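YesW protein (Bacillus subtilis, PDB 2ZUX) cleaves the rhamnogalacturonan type I backbone of plant cell-wall pectin by endo-acting elimination, requiring calcium or manganese for activity. Local coordinates at residues G369-G374 against P426-W431; A418-P423 against D461-Q466; I456-D461 against T530-E535; N470-W475 against E513-R518. One frame throughout, in Å; residues are numbered along the deposited sequence.

Interaction 1. Residues G369-G374 against P426-W431. With CA (calcium ion), chain I; CA (calcium ion), chain J.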
loop_
_atom_site.group_PDB
_atom_site.type_symbol
_atom_site.label_atom_id
_atom_site.label_comp_id
_atom_site.label_asym_id
_atom_site.label_seq_id
_atom_site.Cartn_x
_atom_site.Cartn_y
_atom_site.Cartn_z
ATOM N N GLY A 369 12.233 -1.557 6.235
ATOM C CA GLY A 369 11.889 -0.727 7.385
ATOM C C GLY A 369 13.043 -0.715 8.352
ATOM O O GLY A 369 14.153 -1.123 8.005
ATOM N N ASP A 370 12.798 -0.231 9.566
ATOM C CA ASP A 370 13.828 -0.326 10.584
ATOM C C ASP A 370 13.600 -1.633 11.308
ATOM O O ASP A 370 12.854 -1.699 12.291
ATOM C CB ASP A 370 13.846 0.859 11.545
ATOM C CG ASP A 370 15.118 0.888 12.356
ATOM O OD1 ASP A 370 15.963 -0.011 12.142
ATOM O OD2 ASP A 370 15.290 1.801 13.191
ATOM N N LEU A 371 14.210 -2.683 10.765
ATOM C CA LEU A 371 13.999 -4.041 11.245
ATOM C C LEU A 371 14.911 -4.334 12.427
ATOM O O LEU A 371 14.515 -5.008 13.385
ATOM C CB LEU A 371 14.230 -5.048 10.109
ATOM C CG LEU A 371 13.544 -4.793 8.754
ATOM C CD1 LEU A 371 13.796 -5.940 7.767
ATOM C CD2 LEU A 371 12.036 -4.553 8.923
ATOM N N ASP A 372 16.137 -3.817 12.340
ATOM C CA ASP A 372 17.100 -3.918 13.428
ATOM C C ASP A 372 17.383 -2.514 13.957
ATOM O O ASP A 372 18.221 -1.798 13.390
ATOM C CB ASP A 372 18.397 -4.588 12.953
ATOM C CG ASP A 372 19.393 -4.796 14.084
ATOM O OD1 ASP A 372 19.140 -4.297 15.203
ATOM O OD2 ASP A 372 20.422 -5.464 13.850
ATOM N N PRO A 373 16.685 -2.105 15.030
ATOM C CA PRO A 373 16.846 -0.747 15.547
ATOM C C PRO A 373 18.204 -0.514 16.235
ATOM O O PRO A 373 18.557 0.633 16.510
ATOM C CB PRO A 373 15.678 -0.613 16.537
ATOM C CG PRO A 373 15.424 -1.995 16.998
ATOM C CD PRO A 373 15.708 -2.881 15.817
ATOM N N GLY A 374 18.962 -1.580 16.485
ATOM C CA GLY A 374 20.316 -1.452 17.046
ATOM C C GLY A 374 21.386 -1.194 16.001
ATOM O O GLY A 374 22.532 -0.882 16.335
ATOM N N PRO A 426 15.104 -7.777 20.686
ATOM C CA PRO A 426 14.898 -6.406 20.217
ATOM C C PRO A 426 14.695 -6.360 18.708
ATOM O O PRO A 426 15.291 -7.146 17.963
ATOM C CB PRO A 426 16.197 -5.691 20.618
ATOM C CG PRO A 426 16.698 -6.491 21.781
ATOM C CD PRO A 426 16.364 -7.913 21.444
ATOM N N GLY A 427 13.823 -5.464 18.273
ATOM C CA GLY A 427 13.599 -5.261 16.854
ATOM C C GLY A 427 12.536 -6.168 16.269
ATOM O O GLY A 427 11.793 -6.851 16.989
ATOM N N GLN A 428 12.440 -6.134 14.948
ATOM C CA GLN A 428 11.459 -6.927 14.236
ATOM C C GLN A 428 11.988 -8.316 13.970
ATOM O O GLN A 428 13.101 -8.479 13.479
ATOM C CB GLN A 428 11.092 -6.253 12.912
ATOM C CG GLN A 428 10.519 -4.859 13.103
ATOM C CD GLN A 428 9.846 -4.348 11.847
ATOM O OE1 GLN A 428 9.055 -5.055 11.223
ATOM N NE2 GLN A 428 10.144 -3.108 11.481
ATOM N N GLU A 429 11.178 -9.310 14.302
ATOM C CA GLU A 429 11.440 -10.680 13.894
ATOM C C GLU A 429 11.115 -10.841 12.414
ATOM O O GLU A 429 10.385 -10.028 11.823
ATOM C CB GLU A 429 10.574 -11.638 14.719
ATOM C CG GLU A 429 11.036 -11.812 16.176
ATOM C CD GLU A 429 10.958 -10.536 17.005
ATOM O OE1 GLU A 429 9.856 -9.946 17.125
ATOM O OE2 GLU A 429 12.002 -10.117 17.561
ATOM N N VAL A 430 11.673 -11.878 11.806
ATOM C CA VAL A 430 11.366 -12.198 10.422
ATOM C C VAL A 430 11.121 -13.691 10.327
ATOM O O VAL A 430 11.664 -14.471 11.116
ATOM C CB VAL A 430 12.480 -11.753 9.431
ATOM C CG1 VAL A 430 12.706 -10.239 9.502
ATOM C CG2 VAL A 430 13.771 -12.502 9.693
ATOM N N TRP A 431 10.270 -14.093 9.397
ATOM C CA TRP A 431 10.038 -15.515 9.193
ATOM C C TRP A 431 9.791 -15.879 7.754
ATOM O O TRP A 431 9.236 -15.098 6.985
ATOM C CB TRP A 431 8.930 -16.077 10.096
ATOM C CG TRP A 431 7.497 -15.576 9.931
ATOM C CD1 TRP A 431 6.482 -16.210 9.265
ATOM C CD2 TRP A 431 6.918 -14.412 10.528
ATOM N NE1 TRP A 431 5.315 -15.499 9.389
ATOM C CE2 TRP A 431 5.550 -14.394 10.164
ATOM C CE3 TRP A 431 7.418 -13.380 11.333
ATOM C CZ2 TRP A 431 4.680 -13.378 10.567
ATOM C CZ3 TRP A 431 6.557 -12.369 11.734
ATOM C CH2 TRP A 431 5.198 -12.377 11.354
HETATM CA CA CA I . 11.100 -8.237 18.776
HETATM CA CA CA J . 18.249 -0.262 11.627
HETATM O O HOH W 1 18.047 1.704 13.045
HETATM O O HOH W 2 11.033 -6.289 20.154
#
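Leu371 O takes the backbone N-H of Gln428 at 2.8 Å, in the plane of its carbonyl, where two calcium-binding loops of neighbouring beta-propeller blades meet. A second bond runs from Gln428 NE2 to Asp370 O, 3.2 Å long; the amide nitrogen comes from above that carbonyl's plane, 65° out of it. With CG anti to its carbonyl carbon (chi1 -59°), the Gln428 chain extends across Leu371, whose CD2 lies 3.5 Å from NE2. Replacing Gln428 by an alanine removes the amide and is likely to leave Asp370 O without this donor and open a gap beside Leu371 CD2. Each loop holds its own ion. Asp370 OD1 and Asp372 O bind one calcium, with Arg375, Gly377, Glu379 and a water as further ligands; Gly427 O and both Glu429 carboxylate oxygens bind the other. Asp372 OD1 accepts from Gly374 N in an Asx turn. Gly427 has no room for a side chain: Pro373 CD presses to 3.3 Å from its CA.

Interaction 2. Residues A418-P423 against D461-Q466. With CA (calcium ion), chain F; CA (calcium ion), chain I.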
loop_
_atom_site.group_PDB
_atom_site.type_symbol
_atom_site.label_atom_id
_atom_site.label_comp_id
_atom_site.label_asym_id
_atom_site.label_seq_id
_atom_site.Cartn_x
_atom_site.Cartn_y
_atom_site.Cartn_z
ATOM N N ALA A 418 8.023 -9.703 8.137
ATOM C CA ALA A 418 8.812 -8.973 9.111
ATOM C C ALA A 418 7.849 -8.230 10.019
ATOM O O ALA A 418 6.985 -7.488 9.537
ATOM C CB ALA A 418 9.739 -7.994 8.415
ATOM N N ALA A 419 7.996 -8.438 11.325
ATOM C CA ALA A 419 7.159 -7.785 12.339
ATOM C C ALA A 419 7.727 -8.036 13.720
ATOM O O ALA A 419 8.257 -9.113 13.993
ATOM C CB ALA A 419 5.726 -8.288 12.274
ATOM N N ASP A 420 7.610 -7.040 14.597
ATOM C CA ASP A 420 7.970 -7.240 15.994
ATOM C C ASP A 420 6.855 -8.034 16.658
ATOM O O ASP A 420 5.805 -7.472 17.008
ATOM C CB ASP A 420 8.166 -5.909 16.722
ATOM C CG ASP A 420 8.720 -6.099 18.124
ATOM O OD1 ASP A 420 9.035 -7.252 18.487
ATOM O OD2 ASP A 420 8.855 -5.100 18.863
ATOM N N ILE A 421 7.083 -9.338 16.813
ATOM C CA ILE A 421 6.099 -10.230 17.424
ATOM C C ILE A 421 6.583 -10.830 18.743
ATOM O O ILE A 421 5.797 -11.441 19.467
ATOM C CB ILE A 421 5.670 -11.358 16.453
ATOM C CG1 ILE A 421 6.812 -12.354 16.186
ATOM C CG2 ILE A 421 5.142 -10.750 15.148
ATOM C CD1 ILE A 421 6.393 -13.537 15.342
ATOM N N ASP A 422 7.864 -10.647 19.052
ATOM C CA ASP A 422 8.471 -11.263 20.224
ATOM C C ASP A 422 9.298 -10.201 20.934
ATOM O O ASP A 422 10.311 -9.757 20.407
ATOM C CB ASP A 422 9.346 -12.443 19.785
ATOM C CG ASP A 422 9.850 -13.277 20.949
ATOM O OD1 ASP A 422 9.985 -12.743 22.076
ATOM O OD2 ASP A 422 10.118 -14.474 20.711
ATOM N N PRO A 423 8.869 -9.768 22.131
ATOM C CA PRO A 423 9.582 -8.684 22.807
ATOM C C PRO A 423 10.890 -9.133 23.470
ATOM O O PRO A 423 11.640 -8.293 23.978
ATOM C CB PRO A 423 8.577 -8.220 23.867
ATOM C CG PRO A 423 7.811 -9.444 24.202
ATOM C CD PRO A 423 7.713 -10.240 22.914
ATOM N N ASP A 461 -1.057 -3.005 22.062
ATOM C CA ASP A 461 0.375 -3.060 22.343
ATOM C C ASP A 461 1.219 -2.709 21.118
ATOM O O ASP A 461 0.715 -2.666 19.990
ATOM C CB ASP A 461 0.790 -4.386 23.005
ATOM C CG ASP A 461 0.874 -5.560 22.033
ATOM O OD1 ASP A 461 0.994 -5.362 20.797
ATOM O OD2 ASP A 461 0.862 -6.705 22.521
ATOM N N LEU A 462 2.498 -2.438 21.352
ATOM C CA LEU A 462 3.405 -1.994 20.304
ATOM C C LEU A 462 3.931 -3.131 19.429
ATOM O O LEU A 462 4.566 -2.866 18.410
ATOM C CB LEU A 462 4.556 -1.183 20.912
ATOM C CG LEU A 462 4.163 0.136 21.594
ATOM C CD1 LEU A 462 5.362 0.712 22.332
ATOM C CD2 LEU A 462 3.628 1.148 20.579
ATOM N N LEU A 463 3.649 -4.376 19.803
ATOM C CA LEU A 463 3.947 -5.511 18.924
ATOM C C LEU A 463 3.006 -5.452 17.727
ATOM O O LEU A 463 1.942 -4.819 17.797
ATOM C CB LEU A 463 3.795 -6.840 19.670
ATOM C CG LEU A 463 4.697 -7.040 20.893
ATOM C CD1 LEU A 463 4.365 -8.360 21.562
ATOM C CD2 LEU A 463 6.177 -6.998 20.507
ATOM N N ARG A 464 3.386 -6.096 16.629
ATOM C CA ARG A 464 2.539 -6.112 15.452
ATOM C C ARG A 464 1.824 -7.442 15.339
ATOM O O ARG A 464 2.418 -8.509 15.557
ATOM C CB ARG A 464 3.346 -5.791 14.192
ATOM C CG ARG A 464 2.498 -5.208 13.075
ATOM C CD ARG A 464 3.323 -4.628 11.955
ATOM N NE ARG A 464 2.494 -3.817 11.060
ATOM C CZ ARG A 464 2.888 -3.375 9.866
ATOM N NH1 ARG A 464 4.102 -3.672 9.409
ATOM N NH2 ARG A 464 2.070 -2.630 9.128
ATOM N N GLU A 465 0.539 -7.367 15.005
ATOM C CA GLU A 465 -0.293 -8.545 14.813
ATOM C C GLU A 465 -0.171 -9.022 13.356
ATOM O O GLU A 465 0.572 -8.432 12.568
ATOM C CB GLU A 465 -1.738 -8.233 15.218
ATOM C CG GLU A 465 -1.940 -8.040 16.743
ATOM C CD GLU A 465 -1.206 -6.827 17.324
ATOM O OE1 GLU A 465 -1.608 -5.677 17.041
ATOM O OE2 GLU A 465 -0.229 -7.014 18.099
ATOM N N GLN A 466 -0.861 -10.102 13.013
ATOM C CA GLN A 466 -0.764 -10.679 11.673
ATOM C C GLN A 466 -2.115 -10.627 10.985
ATOM O O GLN A 466 -3.154 -10.766 11.636
ATOM C CB GLN A 466 -0.274 -12.129 11.729
ATOM C CG GLN A 466 1.180 -12.295 12.175
ATOM C CD GLN A 466 1.340 -12.158 13.692
ATOM O OE1 GLN A 466 0.645 -12.825 14.457
ATOM N NE2 GLN A 466 2.206 -11.253 14.122
HETATM CA CA CA F . -0.086 -4.679 18.815
HETATM CA CA CA I . 11.100 -8.237 18.776
HETATM O O HOH W 2 11.033 -6.289 20.154
HETATM O O HOH W 3 -1.021 -2.666 17.752
#
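Leu463 crosses Asp420 obliquely, laying its CD2 methyl against the carboxylate, 3.5 Å from OD1, at the junction of two adjacent beta-propeller blades. Here the calcium loop after strand 416-419 meets the loop that leads into strand 465-468. With CG anti to its own carbonyl carbon (chi1 -60°), Leu463 also brings CD1 to the Pro423 ring, meeting it at CD, 4.1 Å off, at about a right angle. The leucine thus fits between the carboxylate and the proline, while its CB rests on Asp420 O. That oxygen accepts the backbone N-H of Arg464 at 2.8 Å, a nearly straight bond with an angle of 167° at the hydrogen. On the strand side, Ala419 CB packs on Arg464 CB, and the extended arginine chain takes its guanidinium to Glu513 and Pro562.

The two loops serve different ions. Asp420 OD1 and Asp422 O bind one calcium, whereas Asp461, through O and OD1, Leu463 O and both carboxylate oxygens of Glu465 bind the other. Asp420 OD2 does not bind the ion and has Asp570 as a partner. Ile421 and Gln466 cross at about a right angle, the isoleucine's CG2 methyl lying 3.2 Å from Gln466 NE2 and 3.6 Å from Arg464 O.

Interaction 3. Residues I456-D461 against T530-E535. With CA (calcium ion), chain F.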
loop_
_atom_site.group_PDB
_atom_site.type_symbol
_atom_site.label_atom_id
_atom_site.label_comp_id
_atom_site.label_asym_id
_atom_site.label_seq_id
_atom_site.Cartn_x
_atom_site.Cartn_y
_atom_site.Cartn_z
ATOM N N ILE A 456 -0.053 -6.262 10.863
ATOM C CA ILE A 456 -0.972 -5.161 11.134
ATOM C C ILE A 456 -0.913 -4.734 12.602
ATOM O O ILE A 456 -0.874 -5.589 13.504
ATOM C CB ILE A 456 -2.427 -5.544 10.757
ATOM C CG1 ILE A 456 -3.348 -4.339 10.915
ATOM C CG2 ILE A 456 -2.912 -6.759 11.573
ATOM C CD1 ILE A 456 -4.756 -4.575 10.434
ATOM N N TRP A 457 -0.909 -3.423 12.851
ATOM C CA TRP A 457 -1.064 -2.918 14.220
ATOM C C TRP A 457 -2.551 -2.826 14.522
ATOM O O TRP A 457 -3.236 -1.946 13.994
ATOM C CB TRP A 457 -0.369 -1.562 14.411
ATOM C CG TRP A 457 1.129 -1.698 14.351
ATOM C CD1 TRP A 457 1.923 -2.351 15.258
ATOM C CD2 TRP A 457 2.006 -1.203 13.329
ATOM N NE1 TRP A 457 3.243 -2.297 14.857
ATOM C CE2 TRP A 457 3.319 -1.603 13.676
ATOM C CE3 TRP A 457 1.811 -0.466 12.145
ATOM C CZ2 TRP A 457 4.432 -1.284 12.890
ATOM C CZ3 TRP A 457 2.925 -0.150 11.364
ATOM C CH2 TRP A 457 4.215 -0.568 11.741
ATOM N N TRP A 458 -3.039 -3.747 15.352
ATOM C CA TRP A 458 -4.476 -3.876 15.604
ATOM C C TRP A 458 -4.885 -3.723 17.062
ATOM O O TRP A 458 -5.872 -3.042 17.358
ATOM C CB TRP A 458 -4.990 -5.216 15.065
ATOM C CG TRP A 458 -6.461 -5.378 15.217
ATOM C CD1 TRP A 458 -7.110 -6.195 16.096
ATOM C CD2 TRP A 458 -7.477 -4.690 14.481
ATOM N NE1 TRP A 458 -8.472 -6.075 15.935
ATOM C CE2 TRP A 458 -8.724 -5.151 14.955
ATOM C CE3 TRP A 458 -7.457 -3.738 13.452
ATOM C CZ2 TRP A 458 -9.942 -4.691 14.435
ATOM C CZ3 TRP A 458 -8.673 -3.278 12.943
ATOM C CH2 TRP A 458 -9.892 -3.758 13.438
ATOM N N ASP A 459 -4.167 -4.379 17.970
ATOM C CA ASP A 459 -4.498 -4.270 19.381
ATOM C C ASP A 459 -3.790 -3.081 20.021
ATOM O O ASP A 459 -3.298 -2.187 19.322
ATOM C CB ASP A 459 -4.274 -5.597 20.126
ATOM C CG ASP A 459 -2.807 -5.968 20.271
ATOM O OD1 ASP A 459 -1.916 -5.102 20.082
ATOM O OD2 ASP A 459 -2.554 -7.145 20.593
ATOM N N GLY A 460 -3.757 -3.050 21.349
ATOM C CA GLY A 460 -3.226 -1.891 22.045
ATOM C C GLY A 460 -1.733 -1.883 22.295
ATOM O O GLY A 460 -1.194 -0.858 22.703
ATOM N N ASP A 461 -1.057 -3.005 22.062
ATOM C CA ASP A 461 0.375 -3.060 22.343
ATOM C C ASP A 461 1.219 -2.709 21.118
ATOM O O ASP A 461 0.715 -2.666 19.990
ATOM C CB ASP A 461 0.790 -4.386 23.005
ATOM C CG ASP A 461 0.874 -5.560 22.033
ATOM O OD1 ASP A 461 0.994 -5.362 20.797
ATOM O OD2 ASP A 461 0.862 -6.705 22.521
ATOM N N THR A 530 -10.150 -0.688 14.870
ATOM C CA THR A 530 -10.051 -1.336 16.166
ATOM C C THR A 530 -10.803 -0.575 17.263
ATOM O O THR A 530 -10.878 0.658 17.246
ATOM C CB THR A 530 -8.583 -1.578 16.577
ATOM O OG1 THR A 530 -8.561 -2.506 17.665
ATOM C CG2 THR A 530 -7.884 -0.288 16.994
ATOM N N THR A 531 -11.361 -1.337 18.201
ATOM C CA THR A 531 -11.923 -0.754 19.424
ATOM C C THR A 531 -11.195 -1.260 20.665
ATOM O O THR A 531 -11.699 -1.140 21.791
ATOM C CB THR A 531 -13.442 -1.004 19.561
ATOM O OG1 THR A 531 -13.697 -2.410 19.566
ATOM C CG2 THR A 531 -14.190 -0.350 18.411
ATOM N N ILE A 532 -9.999 -1.809 20.467
ATOM C CA ILE A 532 -9.153 -2.218 21.585
ATOM C C ILE A 532 -8.422 -0.977 22.101
ATOM O O ILE A 532 -7.690 -0.330 21.346
ATOM C CB ILE A 532 -8.147 -3.305 21.163
ATOM C CG1 ILE A 532 -8.889 -4.556 20.690
ATOM C CG2 ILE A 532 -7.212 -3.653 22.329
ATOM C CD1 ILE A 532 -8.049 -5.521 19.854
ATOM N N PRO A 533 -8.630 -0.617 23.383
ATOM C CA PRO A 533 -7.950 0.560 23.917
ATOM C C PRO A 533 -6.432 0.436 23.913
ATOM O O PRO A 533 -5.887 -0.659 24.048
ATOM C CB PRO A 533 -8.476 0.654 25.356
ATOM C CG PRO A 533 -9.760 -0.118 25.345
ATOM C CD PRO A 533 -9.529 -1.232 24.380
ATOM N N THR A 534 -5.768 1.573 23.756
ATOM C CA THR A 534 -4.314 1.634 23.830
ATOM C C THR A 534 -3.862 2.743 24.772
ATOM O O THR A 534 -4.529 3.771 24.900
ATOM C CB THR A 534 -3.662 1.810 22.434
ATOM O OG1 THR A 534 -2.234 1.744 22.566
ATOM C CG2 THR A 534 -4.044 3.133 21.782
ATOM N N GLU A 535 -2.732 2.524 25.436
ATOM C CA GLU A 535 -2.098 3.569 26.233
ATOM C C GLU A 535 -1.152 4.424 25.389
ATOM O O GLU A 535 -0.583 5.397 25.885
ATOM C CB GLU A 535 -1.322 2.954 27.408
ATOM C CG GLU A 535 -0.063 2.197 26.981
ATOM C CD GLU A 535 0.591 1.422 28.111
ATOM O OE1 GLU A 535 0.825 2.012 29.187
ATOM O OE2 GLU A 535 0.882 0.222 27.908
HETATM CA CA CA F . -0.086 -4.679 18.815
HETATM O O HOH W 3 -1.021 -2.666 17.752
HETATM O O HOH W 4 -1.742 -0.161 25.516
#
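Trp458 turns its CG anti to the backbone N (chi1 -177°), and from CB the indole slides past Thr530. Its CD1 meets Ile532 CD1 at 3.9 Å; further out, the six-membered ring lies flat against Thr530 CB, a CH-pi contact with CB 3.7 Å from the centroid and 3° off the normal. At the rim CH2 reaches Thr530 N at 3.4 Å. The same threonine gives its hydroxyl to Trp458 O, 2.8 Å from OG1, and takes Ile532 N in an ST turn. With the Trp458 indole cut back to an alanine, Thr530 CB is likely to lose the face it lies over, and Ile532 CD1 a partner. Thr534 OG1 donates to Gly460 O at 2.8 Å, and a water links that oxygen to Glu535 N. Asp459 OD1 binds calcium and closes an Asx turn onto Asp461 N, while its OD2 pairs with Lys474. Threonine hydroxyls and an aromatic face thus join loop 530-535 to a propeller calcium loop whose carboxylates are spent on the ion and the lysine.

Interaction 4. Residues N470-W475 against E513-R518. With CA (calcium ion), chain E.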
loop_
_atom_site.group_PDB
_atom_site.type_symbol
_atom_site.label_atom_id
_atom_site.label_comp_id
_atom_site.label_asym_id
_atom_site.label_seq_id
_atom_site.Cartn_x
_atom_site.Cartn_y
_atom_site.Cartn_z
ATOM N N ASN A 470 -9.499 -13.219 5.842
ATOM C CA ASN A 470 -10.369 -12.326 6.609
ATOM C C ASN A 470 -10.091 -12.408 8.109
ATOM O O ASN A 470 -11.002 -12.266 8.928
ATOM C CB ASN A 470 -11.848 -12.607 6.305
ATOM C CG ASN A 470 -12.323 -13.947 6.847
ATOM O OD1 ASN A 470 -11.540 -14.883 7.013
ATOM N ND2 ASN A 470 -13.628 -14.043 7.120
ATOM N N ARG A 471 -8.823 -12.618 8.461
ATOM C CA ARG A 471 -8.442 -12.848 9.853
ATOM C C ARG A 471 -7.330 -11.918 10.327
ATOM O O ARG A 471 -6.401 -11.600 9.563
ATOM C CB ARG A 471 -7.984 -14.295 10.041
ATOM C CG ARG A 471 -9.089 -15.327 9.853
ATOM C CD ARG A 471 -8.576 -16.764 9.949
ATOM N NE ARG A 471 -7.478 -17.053 9.024
ATOM C CZ ARG A 471 -7.611 -17.534 7.792
ATOM N NH1 ARG A 471 -8.808 -17.792 7.280
ATOM N NH2 ARG A 471 -6.526 -17.753 7.061
ATOM N N ILE A 472 -7.422 -11.503 11.587
ATOM C CA ILE A 472 -6.301 -10.893 12.296
ATOM C C ILE A 472 -5.936 -11.836 13.440
ATOM O O ILE A 472 -6.807 -12.223 14.232
ATOM C CB ILE A 472 -6.645 -9.486 12.835
ATOM C CG1 ILE A 472 -6.994 -8.547 11.669
ATOM C CG2 ILE A 472 -5.478 -8.930 13.667
ATOM C CD1 ILE A 472 -7.441 -7.165 12.091
ATOM N N ASP A 473 -4.665 -12.228 13.496
ATOM C CA ASP A 473 -4.151 -13.132 14.519
ATOM C C ASP A 473 -3.089 -12.444 15.367
ATOM O O ASP A 473 -2.496 -11.444 14.955
ATOM C CB ASP A 473 -3.525 -14.378 13.868
ATOM C CG ASP A 473 -4.482 -15.125 12.947
ATOM O OD1 ASP A 473 -5.671 -15.295 13.296
ATOM O OD2 ASP A 473 -4.036 -15.565 11.870
ATOM N N LYS A 474 -2.836 -12.997 16.545
ATOM C CA LYS A 474 -1.736 -12.540 17.377
ATOM C C LYS A 474 -0.846 -13.716 17.746
ATOM O O LYS A 474 -1.328 -14.810 18.059
ATOM C CB LYS A 474 -2.228 -11.827 18.636
ATOM C CG LYS A 474 -1.122 -11.008 19.320
ATOM C CD LYS A 474 -1.607 -10.307 20.556
ATOM C CE LYS A 474 -0.458 -9.615 21.247
ATOM N NZ LYS A 474 0.005 -8.416 20.506
ATOM N N TRP A 475 0.457 -13.480 17.684
ATOM C CA TRP A 475 1.452 -14.481 18.034
ATOM C C TRP A 475 1.658 -14.545 19.538
ATOM O O TRP A 475 2.011 -13.552 20.174
ATOM C CB TRP A 475 2.762 -14.136 17.337
ATOM C CG TRP A 475 3.933 -15.052 17.581
ATOM C CD1 TRP A 475 5.091 -14.720 18.227
ATOM C CD2 TRP A 475 4.090 -16.416 17.150
ATOM N NE1 TRP A 475 5.959 -15.785 18.220
ATOM C CE2 TRP A 475 5.370 -16.841 17.572
ATOM C CE3 TRP A 475 3.275 -17.322 16.453
ATOM C CZ2 TRP A 475 5.857 -18.125 17.322
ATOM C CZ3 TRP A 475 3.768 -18.610 16.206
ATOM C CH2 TRP A 475 5.051 -18.992 16.638
ATOM N N GLU A 513 -4.060 0.337 12.457
ATOM C CA GLU A 513 -4.426 0.254 11.056
ATOM C C GLU A 513 -5.844 -0.274 10.867
ATOM O O GLU A 513 -6.252 -1.208 11.533
ATOM C CB GLU A 513 -3.424 -0.641 10.336
ATOM C CG GLU A 513 -1.996 -0.147 10.455
ATOM C CD GLU A 513 -1.012 -1.055 9.758
ATOM O OE1 GLU A 513 -0.510 -1.981 10.425
ATOM O OE2 GLU A 513 -0.774 -0.847 8.545
ATOM N N GLU A 514 -6.576 0.351 9.951
ATOM C CA GLU A 514 -7.890 -0.139 9.535
ATOM C C GLU A 514 -7.712 -1.200 8.463
ATOM O O GLU A 514 -6.666 -1.270 7.795
ATOM C CB GLU A 514 -8.739 1.001 8.976
ATOM C CG GLU A 514 -9.311 1.953 10.021
ATOM C CD GLU A 514 -8.245 2.648 10.863
ATOM O OE1 GLU A 514 -7.357 3.324 10.289
ATOM O OE2 GLU A 514 -8.287 2.512 12.111
ATOM N N VAL A 515 -8.732 -2.039 8.310
ATOM C CA VAL A 515 -8.761 -3.011 7.224
ATOM C C VAL A 515 -10.005 -2.776 6.395
ATOM O O VAL A 515 -11.103 -2.614 6.934
ATOM C CB VAL A 515 -8.784 -4.459 7.722
ATOM C CG1 VAL A 515 -8.563 -5.414 6.556
ATOM C CG2 VAL A 515 -7.736 -4.682 8.783
ATOM N N VAL A 516 -9.824 -2.755 5.078
ATOM C CA VAL A 516 -10.930 -2.687 4.145
ATOM C C VAL A 516 -11.026 -4.050 3.468
ATOM O O VAL A 516 -10.103 -4.446 2.745
ATOM C CB VAL A 516 -10.716 -1.592 3.084
ATOM C CG1 VAL A 516 -11.939 -1.491 2.163
ATOM C CG2 VAL A 516 -10.413 -0.250 3.753
ATOM N N TRP A 517 -12.116 -4.780 3.729
ATOM C CA TRP A 517 -12.408 -6.036 3.029
ATOM C C TRP A 517 -13.708 -5.874 2.260
ATOM O O TRP A 517 -14.641 -5.232 2.736
ATOM C CB TRP A 517 -12.618 -7.199 4.003
ATOM C CG TRP A 517 -11.404 -7.858 4.592
ATOM C CD1 TRP A 517 -10.470 -8.615 3.946
ATOM C CD2 TRP A 517 -11.054 -7.886 5.979
ATOM N NE1 TRP A 517 -9.535 -9.089 4.845
ATOM C CE2 TRP A 517 -9.876 -8.658 6.100
ATOM C CE3 TRP A 517 -11.615 -7.320 7.131
ATOM C CZ2 TRP A 517 -9.253 -8.882 7.336
ATOM C CZ3 TRP A 517 -11.000 -7.540 8.352
ATOM C CH2 TRP A 517 -9.828 -8.310 8.444
ATOM N N ARG A 518 -13.789 -6.480 1.086
ATOM C CA ARG A 518 -15.062 -6.568 0.377
ATOM C C ARG A 518 -15.978 -7.577 1.064
ATOM O O ARG A 518 -15.513 -8.478 1.768
ATOM C CB ARG A 518 -14.835 -7.007 -1.068
ATOM C CG ARG A 518 -14.205 -8.376 -1.203
ATOM C CD ARG A 518 -14.271 -8.878 -2.626
ATOM N NE ARG A 518 -13.532 -10.124 -2.774
ATOM C CZ ARG A 518 -14.092 -11.326 -2.827
ATOM N NH1 ARG A 518 -15.413 -11.447 -2.741
ATOM N NH2 ARG A 518 -13.332 -12.406 -2.968
HETATM CA CA CA E . -6.447 4.107 12.603
HETATM O O HOH W 5 -7.304 3.478 14.803
#
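The Trp517 indole is sandwiched: Val515 CG1 lies over the centre of one face, 3.3 Å above the plane, and Asn470 CA sits on the opposite face, offset toward the rim. The backbone of Asn470 makes the closest approach, CA to CZ2 at 3.7 Å. At the ring's edge, near its plane, Ile472 CG1 stands 4.3 Å from CH2. The indole N-H is bonded to Ser469, next to the contact. Trp517 has CG anti to its carbonyl carbon (chi1 -79°), which lays the ring across the hairpin turn before strand 471-475. This is packing between neighbouring blades of the beta-propeller: the strand axes, 10.6 Å apart at an angle of 144°, belong to different sheets, and no hydrogen bond joins the segments. Ile472 and Val515 reach toward each other tip to tip, CD1 to CG2 at 4.1 Å, with Leu467 and Ile456 also against Val515. Glu514 points away, its carboxylate gripping a calcium through both oxygens, OE2 2.5 Å from the ion.

Along the chain, strand 366-369 leads into the first loop, which interaction 1 closes onto 426-431. Before that closure the chain passes through 418-423, so interactions 1 and 2 cross; they share one calcium and the neighbouring strands 416-419 and 429-432. Interaction 2 ends at 461-466, past the start of interaction 3 at 456, and these two also cross, sharing Asp461 and a second calcium. Interaction 4 is nested inside the loop that interaction 3 closes at 530-535. Lys474 of interaction 4 forms salt bridges with Asp461 and Glu465, joining it to interaction 2. Together the four contacts tie successive propeller sheets, from 366-407 to 491-528, largely through calcium loops.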